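Local coordinates for 457aa long hypothetical protein (Pyrococcus horikoshii, PDB 2CSU) that is of unknown function but belongs to a family that joins a Rossmann-type CoA-binding domain to two flavodoxin-like domains of the succinyl-CoA ligase kind, at residues 296-301 with 318-323; 289-294 with 403-408; 329-334 with 357-362; 283-288 with 429-434; 391-396 with 421-426. All blocks are in the same frame, centred on the assembly; numbering follows the deposited sequence.

Contact 1 of 5, residues 296-301 with 318-323; sequences VAIMTN and LKLATL
Ile298 and Leu320 both set their first branch beside the backbone N, CG1 of Ile298 anti to its carbonyl carbon (chi1 -61°) and CG of Leu320 likewise (chi1 -72°); the extended second torsion of Ile298 then carries its CD1 to Leu320 CD2. Their ends cross at a slant, Ile298 CD1 only 3.4 Å from Leu320 CD2, tighter than ordinary van der Waals contact. Two residues earlier on each segment, CG2 of Val296 touches CD1 of Leu318. The backbones are joined by a single parallel bridge, Val296 with Leu320, whose side chains diverge. Val296 N gives a nearly straight bond of 2.9 Å to Lys319 O, and Ala321 N returns one of 3.0 Å to Val296 O. These are the two strands of a beta-alpha-beta unit, 295-300 and 319-320, connected by helix 303-314 in the flavodoxin-like Ligase-CoA domain. Leu313 of that helix touches both Ile298 and Leu318. On the other flank of strand 295-300, Ala297 and Met299, a selenomethionine here, bond through their backbones to strand 371-377.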
# COMPACT_ATOMS: atom_id res chain seq x y z
N VAL A 296 21.12 -11.34 -7.08
CA VAL A 296 20.36 -10.28 -7.71
C VAL A 296 21.17 -9.03 -8.00
O VAL A 296 22.12 -8.71 -7.29
CB VAL A 296 19.15 -9.90 -6.82
CG1 VAL A 296 18.23 -8.95 -7.55
CG2 VAL A 296 18.42 -11.15 -6.40
N ALA A 297 20.78 -8.34 -9.07
CA ALA A 297 21.42 -7.09 -9.43
C ALA A 297 20.39 -5.99 -9.21
O ALA A 297 19.25 -6.09 -9.69
CB ALA A 297 21.85 -7.10 -10.88
N ILE A 298 20.79 -4.96 -8.48
CA ILE A 298 19.91 -3.83 -8.23
C ILE A 298 20.37 -2.60 -9.00
O ILE A 298 21.52 -2.18 -8.87
CB ILE A 298 19.90 -3.43 -6.74
CG1 ILE A 298 19.40 -4.59 -5.86
CG2 ILE A 298 19.01 -2.20 -6.55
CD1 ILE A 298 19.62 -4.34 -4.38
N MSE A 299 19.49 -2.04 -9.82
CA MSE A 299 19.81 -0.80 -10.54
C MSE A 299 18.80 0.25 -10.07
O MSE A 299 17.61 -0.04 -9.93
CB MSE A 299 19.77 -1.01 -12.07
CG MSE A 299 18.58 -1.80 -12.62
SE MSE A 299 18.69 -2.07 -14.42
CE MSE A 299 18.05 -0.61 -14.92
N THR A 300 19.26 1.47 -9.81
CA THR A 300 18.35 2.50 -9.31
C THR A 300 18.81 3.92 -9.65
O THR A 300 19.99 4.13 -9.99
CB THR A 300 18.24 2.40 -7.76
OG1 THR A 300 17.31 3.36 -7.28
CG2 THR A 300 19.61 2.70 -7.10
N ASN A 301 17.89 4.87 -9.55
CA ASN A 301 18.20 6.28 -9.80
C ASN A 301 18.15 7.04 -8.48
O ASN A 301 18.28 8.26 -8.44
CB ASN A 301 17.21 6.88 -10.83
CG ASN A 301 15.81 7.09 -10.27
OD1 ASN A 301 15.37 6.39 -9.35
ND2 ASN A 301 15.09 8.04 -10.85
N LEU A 318 18.01 -13.36 0.07
CA LEU A 318 18.58 -13.16 -1.25
C LEU A 318 19.93 -12.48 -1.09
O LEU A 318 20.17 -11.77 -0.13
CB LEU A 318 17.65 -12.32 -2.11
CG LEU A 318 16.49 -13.11 -2.72
CD1 LEU A 318 15.57 -12.20 -3.50
CD2 LEU A 318 17.05 -14.19 -3.63
N LYS A 319 20.82 -12.71 -2.05
CA LYS A 319 22.15 -12.12 -2.00
C LYS A 319 22.46 -11.28 -3.24
O LYS A 319 21.96 -11.55 -4.32
CB LYS A 319 23.19 -13.22 -1.83
CG LYS A 319 23.03 -14.07 -0.58
CD LYS A 319 23.21 -13.24 0.68
CE LYS A 319 23.22 -14.14 1.93
NZ LYS A 319 23.36 -13.38 3.21
N LEU A 320 23.29 -10.25 -3.06
CA LEU A 320 23.69 -9.37 -4.15
C LEU A 320 24.81 -10.00 -4.97
O LEU A 320 25.78 -10.51 -4.43
CB LEU A 320 24.18 -8.03 -3.61
CG LEU A 320 23.11 -7.09 -3.03
CD1 LEU A 320 23.78 -5.91 -2.34
CD2 LEU A 320 22.20 -6.61 -4.16
N ALA A 321 24.65 -9.97 -6.29
CA ALA A 321 25.65 -10.55 -7.19
C ALA A 321 26.92 -9.71 -7.25
O ALA A 321 26.93 -8.54 -6.86
CB ALA A 321 25.06 -10.71 -8.58
N THR A 322 28.01 -10.33 -7.71
CA THR A 322 29.28 -9.62 -7.86
C THR A 322 29.44 -9.48 -9.36
O THR A 322 29.48 -10.48 -10.08
CB THR A 322 30.48 -10.43 -7.30
OG1 THR A 322 30.28 -10.70 -5.91
CG2 THR A 322 31.77 -9.64 -7.47
N LEU A 323 29.51 -8.24 -9.83
CA LEU A 323 29.63 -7.96 -11.25
C LEU A 323 31.04 -8.19 -11.81
O LEU A 323 32.00 -8.26 -11.05
CB LEU A 323 29.21 -6.51 -11.53
CG LEU A 323 27.87 -6.07 -10.93
CD1 LEU A 323 27.57 -4.64 -11.34
CD2 LEU A 323 26.76 -7.02 -11.39

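Contact 2 of 5, residues 289-294 with 403-408; sequences PLPRGN and EKPVLA
Pro289 and Glu403 cross at about a right angle, and the proline ring is the part that does the touching. Its CG edge meets the carboxylate carbon, Pro289 CG to Glu403 CD being 3.4 Å, while its CB lies close to Glu403 O, at a separation short enough to be doubtful in detail. Glu403 reaches the ring because its chain bends at chi2 (-105°), folding the acid back over the proline. A second perpendicular pair follows: Pro291 lays CB against CG of Pro405, 3.7 Å apart. Pro405 touches the other proline as well, its CB facing CD of Pro289 at 4.3 Å. The contact thus mixes proline carbons with a carboxylate and backbone oxygens. Leu444 of helix 434-450 touches both Pro291 and Pro405. Lys404 turns from the loop, and its NZ bonds to the carbonyl oxygens of Leu364 and Val369. The arrangement joins the proline-containing linker that enters strand 295-300 to the start of strand 406-411, at one end of the parallel strands of a flavodoxin-like alpha/beta domain.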
# COMPACT_ATOMS: atom_id res chain seq x y z
N PRO A 289 10.32 -15.37 -15.71
CA PRO A 289 10.99 -16.66 -15.64
C PRO A 289 11.50 -16.95 -14.23
O PRO A 289 11.90 -16.06 -13.49
CB PRO A 289 12.15 -16.64 -16.63
CG PRO A 289 11.91 -15.41 -17.51
CD PRO A 289 11.10 -14.45 -16.52
N LEU A 290 11.73 -18.22 -13.94
CA LEU A 290 12.41 -18.61 -12.71
C LEU A 290 13.93 -18.42 -12.80
O LEU A 290 14.56 -18.81 -13.78
CB LEU A 290 12.06 -20.07 -12.38
CG LEU A 290 10.54 -20.33 -12.25
CD1 LEU A 290 10.27 -21.80 -12.00
CD2 LEU A 290 9.97 -19.48 -11.12
N PRO A 291 14.52 -17.81 -11.76
CA PRO A 291 15.96 -17.54 -11.68
C PRO A 291 16.80 -18.80 -11.52
O PRO A 291 16.40 -19.74 -10.83
CB PRO A 291 16.06 -16.63 -10.47
CG PRO A 291 14.99 -17.19 -9.57
CD PRO A 291 13.84 -17.36 -10.53
N ARG A 292 17.98 -18.81 -12.15
CA ARG A 292 18.86 -19.97 -12.06
C ARG A 292 19.75 -19.87 -10.82
O ARG A 292 20.57 -20.74 -10.54
CB ARG A 292 19.75 -20.00 -13.31
CG ARG A 292 18.98 -20.18 -14.62
CD ARG A 292 19.91 -20.68 -15.74
NE ARG A 292 20.74 -19.58 -16.25
CZ ARG A 292 21.97 -19.42 -15.71
NH1 ARG A 292 22.37 -20.22 -14.74
NH2 ARG A 292 22.78 -18.47 -16.16
N GLY A 293 19.57 -18.80 -10.05
CA GLY A 293 20.34 -18.61 -8.84
C GLY A 293 19.69 -17.56 -7.97
O GLY A 293 18.61 -17.07 -8.30
N ASN A 294 20.34 -17.20 -6.87
CA ASN A 294 19.77 -16.21 -5.97
C ASN A 294 20.60 -14.92 -5.92
O ASN A 294 20.50 -14.16 -4.96
CB ASN A 294 19.67 -16.78 -4.56
CG ASN A 294 21.04 -16.90 -3.89
OD1 ASN A 294 22.02 -17.25 -4.53
ND2 ASN A 294 21.09 -16.62 -2.59
N GLU A 403 16.39 -15.51 -20.07
CA GLU A 403 15.20 -15.72 -19.26
C GLU A 403 15.51 -15.65 -17.78
O GLU A 403 15.09 -16.47 -16.98
CB GLU A 403 14.62 -17.09 -19.61
CG GLU A 403 13.74 -17.05 -20.87
CD GLU A 403 12.29 -17.13 -20.46
OE1 GLU A 403 11.93 -18.07 -19.75
OE2 GLU A 403 11.52 -16.26 -20.88
N LYS A 404 16.10 -14.48 -17.57
CA LYS A 404 16.32 -13.99 -16.22
C LYS A 404 15.17 -13.11 -15.78
O LYS A 404 14.82 -12.14 -16.44
CB LYS A 404 17.64 -13.22 -16.12
CG LYS A 404 18.88 -14.08 -16.39
CD LYS A 404 20.11 -13.20 -16.54
CE LYS A 404 21.35 -14.01 -16.90
NZ LYS A 404 22.58 -13.15 -16.75
N PRO A 405 14.56 -13.44 -14.64
CA PRO A 405 13.43 -12.65 -14.14
C PRO A 405 13.82 -11.19 -13.93
O PRO A 405 14.93 -10.88 -13.49
CB PRO A 405 13.09 -13.36 -12.83
CG PRO A 405 14.42 -13.88 -12.36
CD PRO A 405 15.01 -14.43 -13.64
N VAL A 406 12.89 -10.30 -14.25
CA VAL A 406 13.08 -8.87 -14.05
C VAL A 406 11.94 -8.27 -13.23
O VAL A 406 10.76 -8.41 -13.54
CB VAL A 406 13.13 -8.20 -15.42
CG1 VAL A 406 13.24 -6.69 -15.26
CG2 VAL A 406 14.34 -8.71 -16.20
N LEU A 407 12.32 -7.63 -12.11
CA LEU A 407 11.32 -7.00 -11.26
C LEU A 407 11.52 -5.48 -11.23
O LEU A 407 12.62 -4.96 -11.35
CB LEU A 407 11.46 -7.57 -9.85
CG LEU A 407 11.26 -9.08 -9.83
CD1 LEU A 407 11.35 -9.66 -8.41
CD2 LEU A 407 9.90 -9.51 -10.38
N ALA A 408 10.39 -4.77 -11.11
CA ALA A 408 10.47 -3.31 -11.07
C ALA A 408 9.85 -2.75 -9.79
O ALA A 408 8.89 -3.26 -9.24
CB ALA A 408 9.74 -2.76 -12.30

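Contact 3 of 5, residues 329-334 with 357-362; sequences EELRSF and YRTAKL
Glu330 opens the contact by laying its extended chain across Leu362, so that Glu330 CD lies 3.4 Å from Leu362 CD2. CG is anti to the backbone N (chi1 -163°), which carries the chain out toward the neighbouring helix. Its carboxylate stays near the guanidinium of Arg358, Glu330 OE2 to Arg358 NH2 being 4.8 Å, close enough for a weak attraction if both are charged, but not a salt bridge. Leu331 next slides past Leu362 in the opposite direction, CD2 against Leu362 CD1 at 3.7 Å, and also crosses Thr359, whose OG1 is bonded to Asp355 O. Ser333 turns back to its own helix, where OG donates to Glu330 O; a water that donates to the same OG accepts from Arg358 NH2 at 2.7 Å and so spans the two helices. Phe334 closes the segment as its main wedge. The Arg358 guanidinium lies flat on one ring face, planes 17° apart, and Arg358 CD stands 4.1 Å above the ring centroid, a CH-pi contact; the cation-pi component is off-centre. Leu362 CD1 meets the ring at its edge, in the plane. The short helical segments run antiparallel at 175° with their axes 10.6 Å apart. Leu331 and Thr359 both touch Val345 of strand 344-346, placing this helix pair against the central sheet, as in the layered alpha/beta build of flavodoxin-like domains.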
# COMPACT_ATOMS: atom_id res chain seq x y z
N GLU A 329 33.23 -1.54 -15.80
CA GLU A 329 33.96 -0.55 -16.56
C GLU A 329 33.09 0.22 -17.53
O GLU A 329 33.20 1.44 -17.62
CB GLU A 329 35.13 -1.19 -17.33
CG GLU A 329 36.39 -1.35 -16.51
CD GLU A 329 37.60 -1.72 -17.36
OE1 GLU A 329 38.70 -1.88 -16.78
OE2 GLU A 329 37.45 -1.86 -18.60
N GLU A 330 32.23 -0.48 -18.26
CA GLU A 330 31.35 0.20 -19.21
C GLU A 330 30.36 1.08 -18.47
O GLU A 330 30.00 2.16 -18.96
CB GLU A 330 30.63 -0.88 -20.03
CG GLU A 330 29.90 -0.69 -21.36
CD GLU A 330 29.51 -1.80 -22.31
OE1 GLU A 330 30.10 -2.84 -22.59
OE2 GLU A 330 28.45 -1.48 -22.81
N LEU A 331 29.90 0.64 -17.30
CA LEU A 331 28.96 1.43 -16.51
C LEU A 331 29.61 2.77 -16.18
O LEU A 331 29.01 3.85 -16.32
CB LEU A 331 28.59 0.69 -15.22
CG LEU A 331 27.63 -0.50 -15.34
CD1 LEU A 331 27.50 -1.19 -13.99
CD2 LEU A 331 26.27 -0.01 -15.82
N ARG A 332 30.86 2.68 -15.74
CA ARG A 332 31.66 3.84 -15.37
C ARG A 332 31.91 4.80 -16.53
O ARG A 332 32.21 5.97 -16.32
CB ARG A 332 32.99 3.33 -14.81
CG ARG A 332 33.92 4.36 -14.23
CD ARG A 332 34.68 3.70 -13.08
NE ARG A 332 35.12 2.36 -13.44
CZ ARG A 332 35.45 1.41 -12.57
NH1 ARG A 332 35.39 1.64 -11.27
NH2 ARG A 332 35.85 0.22 -13.02
N SER A 333 31.78 4.32 -17.76
CA SER A 333 32.02 5.17 -18.92
C SER A 333 30.89 6.13 -19.27
O SER A 333 31.15 7.27 -19.65
CB SER A 333 32.35 4.31 -20.14
OG SER A 333 31.18 3.73 -20.68
N PHE A 334 29.65 5.69 -19.13
CA PHE A 334 28.54 6.57 -19.49
C PHE A 334 27.73 7.13 -18.32
O PHE A 334 26.90 8.01 -18.52
CB PHE A 334 27.60 5.84 -20.46
CG PHE A 334 26.80 4.74 -19.82
CD1 PHE A 334 25.57 5.01 -19.24
CD2 PHE A 334 27.27 3.44 -19.82
CE1 PHE A 334 24.81 3.99 -18.65
CE2 PHE A 334 26.53 2.40 -19.24
CZ PHE A 334 25.29 2.68 -18.65
N TYR A 357 18.12 1.81 -20.12
CA TYR A 357 18.29 0.78 -21.14
C TYR A 357 19.68 0.14 -21.07
O TYR A 357 19.84 -1.06 -20.96
CB TYR A 357 18.08 1.43 -22.52
CG TYR A 357 18.76 0.65 -23.59
CD1 TYR A 357 18.28 -0.61 -23.94
CD2 TYR A 357 19.85 1.18 -24.27
CE1 TYR A 357 18.88 -1.32 -24.97
CE2 TYR A 357 20.46 0.47 -25.30
CZ TYR A 357 19.98 -0.78 -25.64
OH TYR A 357 20.60 -1.52 -26.63
N ARG A 358 20.71 0.97 -21.16
CA ARG A 358 22.08 0.46 -21.17
C ARG A 358 22.44 -0.34 -19.92
O ARG A 358 22.98 -1.44 -20.01
CB ARG A 358 23.07 1.61 -21.35
CG ARG A 358 23.11 2.17 -22.76
CD ARG A 358 24.11 3.31 -22.87
NE ARG A 358 25.46 2.85 -23.20
CZ ARG A 358 26.48 3.67 -23.43
NH1 ARG A 358 26.30 4.99 -23.35
NH2 ARG A 358 27.68 3.19 -23.75
N THR A 359 22.16 0.23 -18.75
CA THR A 359 22.48 -0.45 -17.50
C THR A 359 21.77 -1.80 -17.34
O THR A 359 22.37 -2.78 -16.89
CB THR A 359 22.14 0.44 -16.29
OG1 THR A 359 22.89 1.67 -16.37
CG2 THR A 359 22.49 -0.26 -14.99
N ALA A 360 20.49 -1.85 -17.70
CA ALA A 360 19.71 -3.08 -17.59
C ALA A 360 20.28 -4.16 -18.50
O ALA A 360 20.42 -5.32 -18.10
CB ALA A 360 18.24 -2.81 -17.94
N LYS A 361 20.62 -3.76 -19.73
CA LYS A 361 21.21 -4.66 -20.72
C LYS A 361 22.51 -5.22 -20.16
O LYS A 361 22.73 -6.44 -20.13
CB LYS A 361 21.48 -3.88 -22.02
CG LYS A 361 22.11 -4.69 -23.15
CD LYS A 361 22.01 -3.93 -24.49
CE LYS A 361 23.18 -4.26 -25.42
NZ LYS A 361 23.12 -3.53 -26.72
N LEU A 362 23.37 -4.32 -19.70
CA LEU A 362 24.65 -4.70 -19.12
C LEU A 362 24.50 -5.63 -17.92
O LEU A 362 25.25 -6.60 -17.80
CB LEU A 362 25.43 -3.45 -18.70
CG LEU A 362 26.19 -2.69 -19.79
CD1 LEU A 362 26.56 -1.30 -19.32
CD2 LEU A 362 27.43 -3.50 -20.16
O HOH W 1 29.87 4.68 -23.50

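Contact 4 of 5, residues 283-288 with 429-434; sequences ARAFSQ and PTYERP
Ala285 and Pro429 bring the two backbones nearest, their CA atoms 5.8 Å apart. The first segment leaves helix 276-283 through a type I beta turn from Ala283 to Phe286; the second is the short strand 430-431, leading to Arg433 at the N-cap of the following helix. Arg284 bridges them. Its CG is wedged between the backbone N and the carbonyl carbon (chi1 72°), and the chain then runs extended to NE, setting the guanidinium beside the strand. NH1 and NH2 of Arg284 grip one atom end-on, each 3.2 Å from Thr430 O. Both approach from the same face, above the carbonyl plane, and the bonds are bent, at 144° and 142°. The oxygen lies near the guanidinium plane, while Tyr431 CE2 lies over one face of that group, the two planes inclined; Arg284 CZ is 4.2 Å from the centroid of the Tyr431 ring, an off-centre cation-pi contact. Glu424 OE2 forms a salt bridge with Arg284 NH1 and is itself held by Thr430 N. Tyr431 OH, bonded to Ser281 O, lies 3.6 Å from Ala285 CB. Gln288 CG lies 3.5 Å from Pro429 CD, and Ser287 OG also touches that ring. At this junction the turn after helix 276-283 packs on strand 430-431, bringing together parts of the two flavodoxin-like families of the succinyl-CoA ligase kind.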
# COMPACT_ATOMS: atom_id res chain seq x y z
N ALA A 283 2.73 -13.69 -5.55
CA ALA A 283 2.01 -14.53 -6.50
C ALA A 283 2.11 -14.01 -7.94
O ALA A 283 2.20 -14.77 -8.90
CB ALA A 283 0.55 -14.59 -6.06
N ARG A 284 2.04 -12.68 -8.07
CA ARG A 284 1.98 -12.11 -9.42
C ARG A 284 3.37 -11.85 -9.98
O ARG A 284 3.55 -11.15 -10.97
CB ARG A 284 1.19 -10.80 -9.34
CG ARG A 284 1.98 -9.69 -8.65
CD ARG A 284 1.50 -8.30 -9.08
NE ARG A 284 1.70 -7.33 -7.99
CZ ARG A 284 2.19 -6.12 -8.33
NH1 ARG A 284 2.45 -5.84 -9.59
NH2 ARG A 284 2.39 -5.20 -7.38
N ALA A 285 4.38 -12.43 -9.30
CA ALA A 285 5.74 -12.30 -9.79
C ALA A 285 6.09 -13.42 -10.77
O ALA A 285 7.15 -13.44 -11.38
CB ALA A 285 6.69 -12.35 -8.59
N PHE A 286 5.17 -14.39 -10.87
CA PHE A 286 5.44 -15.51 -11.76
C PHE A 286 5.00 -15.20 -13.20
O PHE A 286 4.69 -16.09 -13.98
CB PHE A 286 4.68 -16.73 -11.24
CG PHE A 286 5.30 -17.20 -9.95
CD1 PHE A 286 6.43 -18.00 -9.99
CD2 PHE A 286 4.73 -16.84 -8.74
CE1 PHE A 286 7.00 -18.45 -8.80
CE2 PHE A 286 5.30 -17.29 -7.55
CZ PHE A 286 6.44 -18.09 -7.58
N SER A 287 4.96 -13.89 -13.50
CA SER A 287 4.81 -13.48 -14.89
C SER A 287 6.18 -13.48 -15.58
O SER A 287 6.32 -13.29 -16.78
CB SER A 287 4.21 -12.08 -14.92
OG SER A 287 5.24 -11.13 -15.21
N GLN A 288 7.22 -13.67 -14.73
CA GLN A 288 8.58 -13.74 -15.24
C GLN A 288 9.15 -15.15 -15.08
O GLN A 288 8.56 -16.03 -14.46
CB GLN A 288 9.43 -12.75 -14.43
CG GLN A 288 8.98 -11.30 -14.61
CD GLN A 288 9.72 -10.69 -15.77
OE1 GLN A 288 10.92 -10.81 -15.93
NE2 GLN A 288 8.93 -9.99 -16.61
N PRO A 429 6.33 -7.34 -13.46
CA PRO A 429 5.64 -7.02 -12.19
C PRO A 429 6.25 -5.74 -11.63
O PRO A 429 7.47 -5.63 -11.53
CB PRO A 429 5.94 -8.24 -11.31
CG PRO A 429 6.17 -9.34 -12.30
CD PRO A 429 6.97 -8.66 -13.39
N THR A 430 5.42 -4.78 -11.28
CA THR A 430 5.91 -3.52 -10.75
C THR A 430 5.37 -3.22 -9.37
O THR A 430 4.15 -3.22 -9.14
CB THR A 430 5.59 -2.37 -11.72
OG1 THR A 430 6.35 -2.55 -12.92
CG2 THR A 430 5.94 -1.00 -11.10
N TYR A 431 6.29 -2.95 -8.46
CA TYR A 431 5.91 -2.68 -7.08
C TYR A 431 6.18 -1.26 -6.68
O TYR A 431 6.90 -0.54 -7.36
CB TYR A 431 6.66 -3.67 -6.17
CG TYR A 431 6.41 -5.10 -6.58
CD1 TYR A 431 7.12 -5.69 -7.65
CD2 TYR A 431 5.44 -5.87 -5.94
CE1 TYR A 431 6.85 -7.00 -8.06
CE2 TYR A 431 5.16 -7.16 -6.35
CZ TYR A 431 5.86 -7.73 -7.40
OH TYR A 431 5.58 -9.02 -7.79
N GLU A 432 5.60 -0.85 -5.56
CA GLU A 432 5.76 0.51 -5.07
C GLU A 432 6.44 0.51 -3.71
O GLU A 432 6.71 1.57 -3.14
CB GLU A 432 4.37 1.19 -5.00
CG GLU A 432 4.36 2.61 -4.42
CD GLU A 432 3.20 3.47 -4.95
OE1 GLU A 432 2.85 4.48 -4.29
OE2 GLU A 432 2.66 3.15 -6.03
N ARG A 433 6.74 -0.69 -3.21
CA ARG A 433 7.38 -0.85 -1.90
C ARG A 433 8.63 -1.71 -1.92
O ARG A 433 8.68 -2.73 -2.60
CB ARG A 433 6.42 -1.50 -0.90
CG ARG A 433 5.08 -0.82 -0.71
CD ARG A 433 4.31 -1.50 0.40
NE ARG A 433 3.07 -0.82 0.69
CZ ARG A 433 1.92 -1.05 0.06
NH1 ARG A 433 1.86 -1.96 -0.90
NH2 ARG A 433 0.83 -0.36 0.40
N PRO A 434 9.66 -1.32 -1.17
CA PRO A 434 10.88 -2.13 -1.15
C PRO A 434 10.57 -3.54 -0.65
O PRO A 434 11.08 -4.52 -1.19
CB PRO A 434 11.78 -1.36 -0.19
CG PRO A 434 11.42 0.05 -0.48
CD PRO A 434 9.90 -0.01 -0.54

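Contact 5 of 5, residues 391-396 with 421-426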
# COMPACT_ATOMS: atom_id res chain seq x y z
N GLU A 391 10.41 2.48 -20.36
CA GLU A 391 10.65 2.11 -21.75
C GLU A 391 12.05 1.55 -21.85
O GLU A 391 12.27 0.50 -22.43
CB GLU A 391 10.49 3.32 -22.67
CG GLU A 391 9.05 3.81 -22.78
CD GLU A 391 8.96 5.23 -23.29
OE1 GLU A 391 7.86 5.82 -23.19
OE2 GLU A 391 9.98 5.75 -23.80
N GLY A 392 13.00 2.27 -21.25
CA GLY A 392 14.38 1.81 -21.27
C GLY A 392 14.55 0.41 -20.67
O GLY A 392 15.39 -0.35 -21.13
N ILE A 393 13.76 0.08 -19.65
CA ILE A 393 13.84 -1.24 -19.02
C ILE A 393 13.33 -2.28 -20.01
O ILE A 393 13.96 -3.31 -20.28
CB ILE A 393 12.93 -1.35 -17.77
CG1 ILE A 393 13.38 -0.38 -16.67
CG2 ILE A 393 12.91 -2.80 -17.27
CD1 ILE A 393 14.73 -0.64 -16.17
N ILE A 394 12.14 -1.99 -20.50
CA ILE A 394 11.43 -2.84 -21.45
C ILE A 394 12.27 -3.12 -22.69
O ILE A 394 12.45 -4.27 -23.08
CB ILE A 394 10.10 -2.16 -21.83
CG1 ILE A 394 9.18 -2.12 -20.60
CG2 ILE A 394 9.47 -2.86 -23.03
CD1 ILE A 394 7.84 -1.49 -20.83
N ARG A 395 12.79 -2.06 -23.29
CA ARG A 395 13.61 -2.20 -24.48
C ARG A 395 14.80 -3.13 -24.24
O ARG A 395 15.16 -3.94 -25.10
CB ARG A 395 14.08 -0.81 -24.92
CG ARG A 395 14.84 -0.77 -26.23
CD ARG A 395 15.45 0.59 -26.42
NE ARG A 395 16.56 0.55 -27.37
CZ ARG A 395 17.48 1.50 -27.46
NH1 ARG A 395 17.43 2.56 -26.66
NH2 ARG A 395 18.46 1.38 -28.35
N ALA A 396 15.43 -3.02 -23.06
CA ALA A 396 16.58 -3.87 -22.74
C ALA A 396 16.19 -5.34 -22.59
O ALA A 396 16.82 -6.21 -23.19
CB ALA A 396 17.26 -3.37 -21.46
N GLU A 421 1.83 0.96 -15.49
CA GLU A 421 0.89 0.41 -16.46
C GLU A 421 1.66 -0.15 -17.65
O GLU A 421 1.38 -1.27 -18.10
CB GLU A 421 -0.11 1.48 -16.91
CG GLU A 421 -1.25 1.72 -15.91
CD GLU A 421 -2.16 2.90 -16.26
OE1 GLU A 421 -3.09 3.19 -15.46
OE2 GLU A 421 -1.96 3.54 -17.32
N LEU A 422 2.64 0.60 -18.13
CA LEU A 422 3.45 0.19 -19.27
C LEU A 422 4.31 -1.03 -18.97
O LEU A 422 4.50 -1.90 -19.83
CB LEU A 422 4.32 1.35 -19.74
CG LEU A 422 5.24 1.09 -20.94
CD1 LEU A 422 4.43 0.69 -22.18
CD2 LEU A 422 6.04 2.35 -21.23
N LEU A 423 4.88 -1.09 -17.76
CA LEU A 423 5.70 -2.24 -17.39
C LEU A 423 4.79 -3.46 -17.23
O LEU A 423 5.06 -4.53 -17.79
CB LEU A 423 6.43 -1.97 -16.06
CG LEU A 423 7.48 -0.86 -16.10
CD1 LEU A 423 7.74 -0.32 -14.71
CD2 LEU A 423 8.75 -1.40 -16.73
N GLU A 424 3.71 -3.30 -16.48
CA GLU A 424 2.81 -4.44 -16.35
C GLU A 424 2.29 -4.92 -17.70
O GLU A 424 2.01 -6.10 -17.92
CB GLU A 424 1.64 -4.03 -15.46
CG GLU A 424 2.10 -3.58 -14.07
CD GLU A 424 2.26 -4.79 -13.18
OE1 GLU A 424 1.76 -5.85 -13.54
OE2 GLU A 424 2.87 -4.67 -12.12
N LYS A 425 2.13 -3.96 -18.63
CA LYS A 425 1.63 -4.31 -19.96
C LYS A 425 2.63 -5.16 -20.74
O LYS A 425 2.34 -5.71 -21.80
CB LYS A 425 1.34 -3.02 -20.72
CG LYS A 425 1.08 -3.26 -22.21
CD LYS A 425 1.35 -2.01 -23.05
CE LYS A 425 0.07 -1.37 -23.58
NZ LYS A 425 0.36 -0.62 -24.81
N ASN A 426 3.87 -5.23 -20.21
CA ASN A 426 4.90 -6.01 -20.88
C ASN A 426 5.34 -7.21 -20.03
O ASN A 426 6.41 -7.78 -20.22
CB ASN A 426 6.09 -5.10 -21.16
CG ASN A 426 5.82 -4.28 -22.40
OD1 ASN A 426 6.27 -4.59 -23.50
ND2 ASN A 426 5.07 -3.18 -22.20
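Ile394 is the bump of this contact: its side chain projects from helix 388-400 into a hollow walled by Leu422, Leu423 and Asn426. CG1 stands anti to the carbonyl carbon (chi1 -67°) and the chain beyond it is straight, pushing CD1 deep into the hollow, 3.5 Å from Leu422 O and 3.7 Å from Leu422 CG. The CG1 carbon leans on Leu423 CD2 at 4.0 Å as the two side chains cross at a slant. Asn426 forms the remaining wall, crossing Ile394 at about a right angle, with OD1 3.7 Å from Ile394 CG2. Its amide is held in place by its own segment: ND2 donates to Leu422 O, 2.8 Å away, with that oxygen lying near the amide plane. The bond ties Asn426 back to Leu422, one turn earlier, and so shapes the pocket that receives the isoleucine. At one side, Glu391 lies across Leu422, its CG 3.7 Å from Leu422 CD2, while the acid end bonds to Thr387 OG1. On the inner side Ile393 CB touches Leu423 CD2 more loosely, at 4.3 Å. Leu423 also packs on Ala408 and Phe410 of strand 406-411, so the same leucine belongs to both helix and sheet layers. The arrangement is that of two neighbouring helices packed side by side on one face of the sheet in a flavodoxin-like alpha/beta domain.

Contacts 1, 2 and 4 all reach the same mixed sheet, and contacts 3 and 5 join helices that pack beside it. Contact 1 lies nested in the chain inside contact 2, and contact 2 inside contact 4. Contacts 2 and 4, centres 12 Å apart, meet where Ala408 O probably accepts from Tyr431 N. Contact 4 joins contact 5, 13 Å between centres, through the Arg284-Glu424 salt bridge. Selenomethionine Met299 of contact 1 touches Ala360 of contact 3 and Ile393 of contact 5, so one strand residue packs on two helices. Contacts 3 and 4 lie farthest apart, with centres 24 Å apart and nearest atoms about 11 Å.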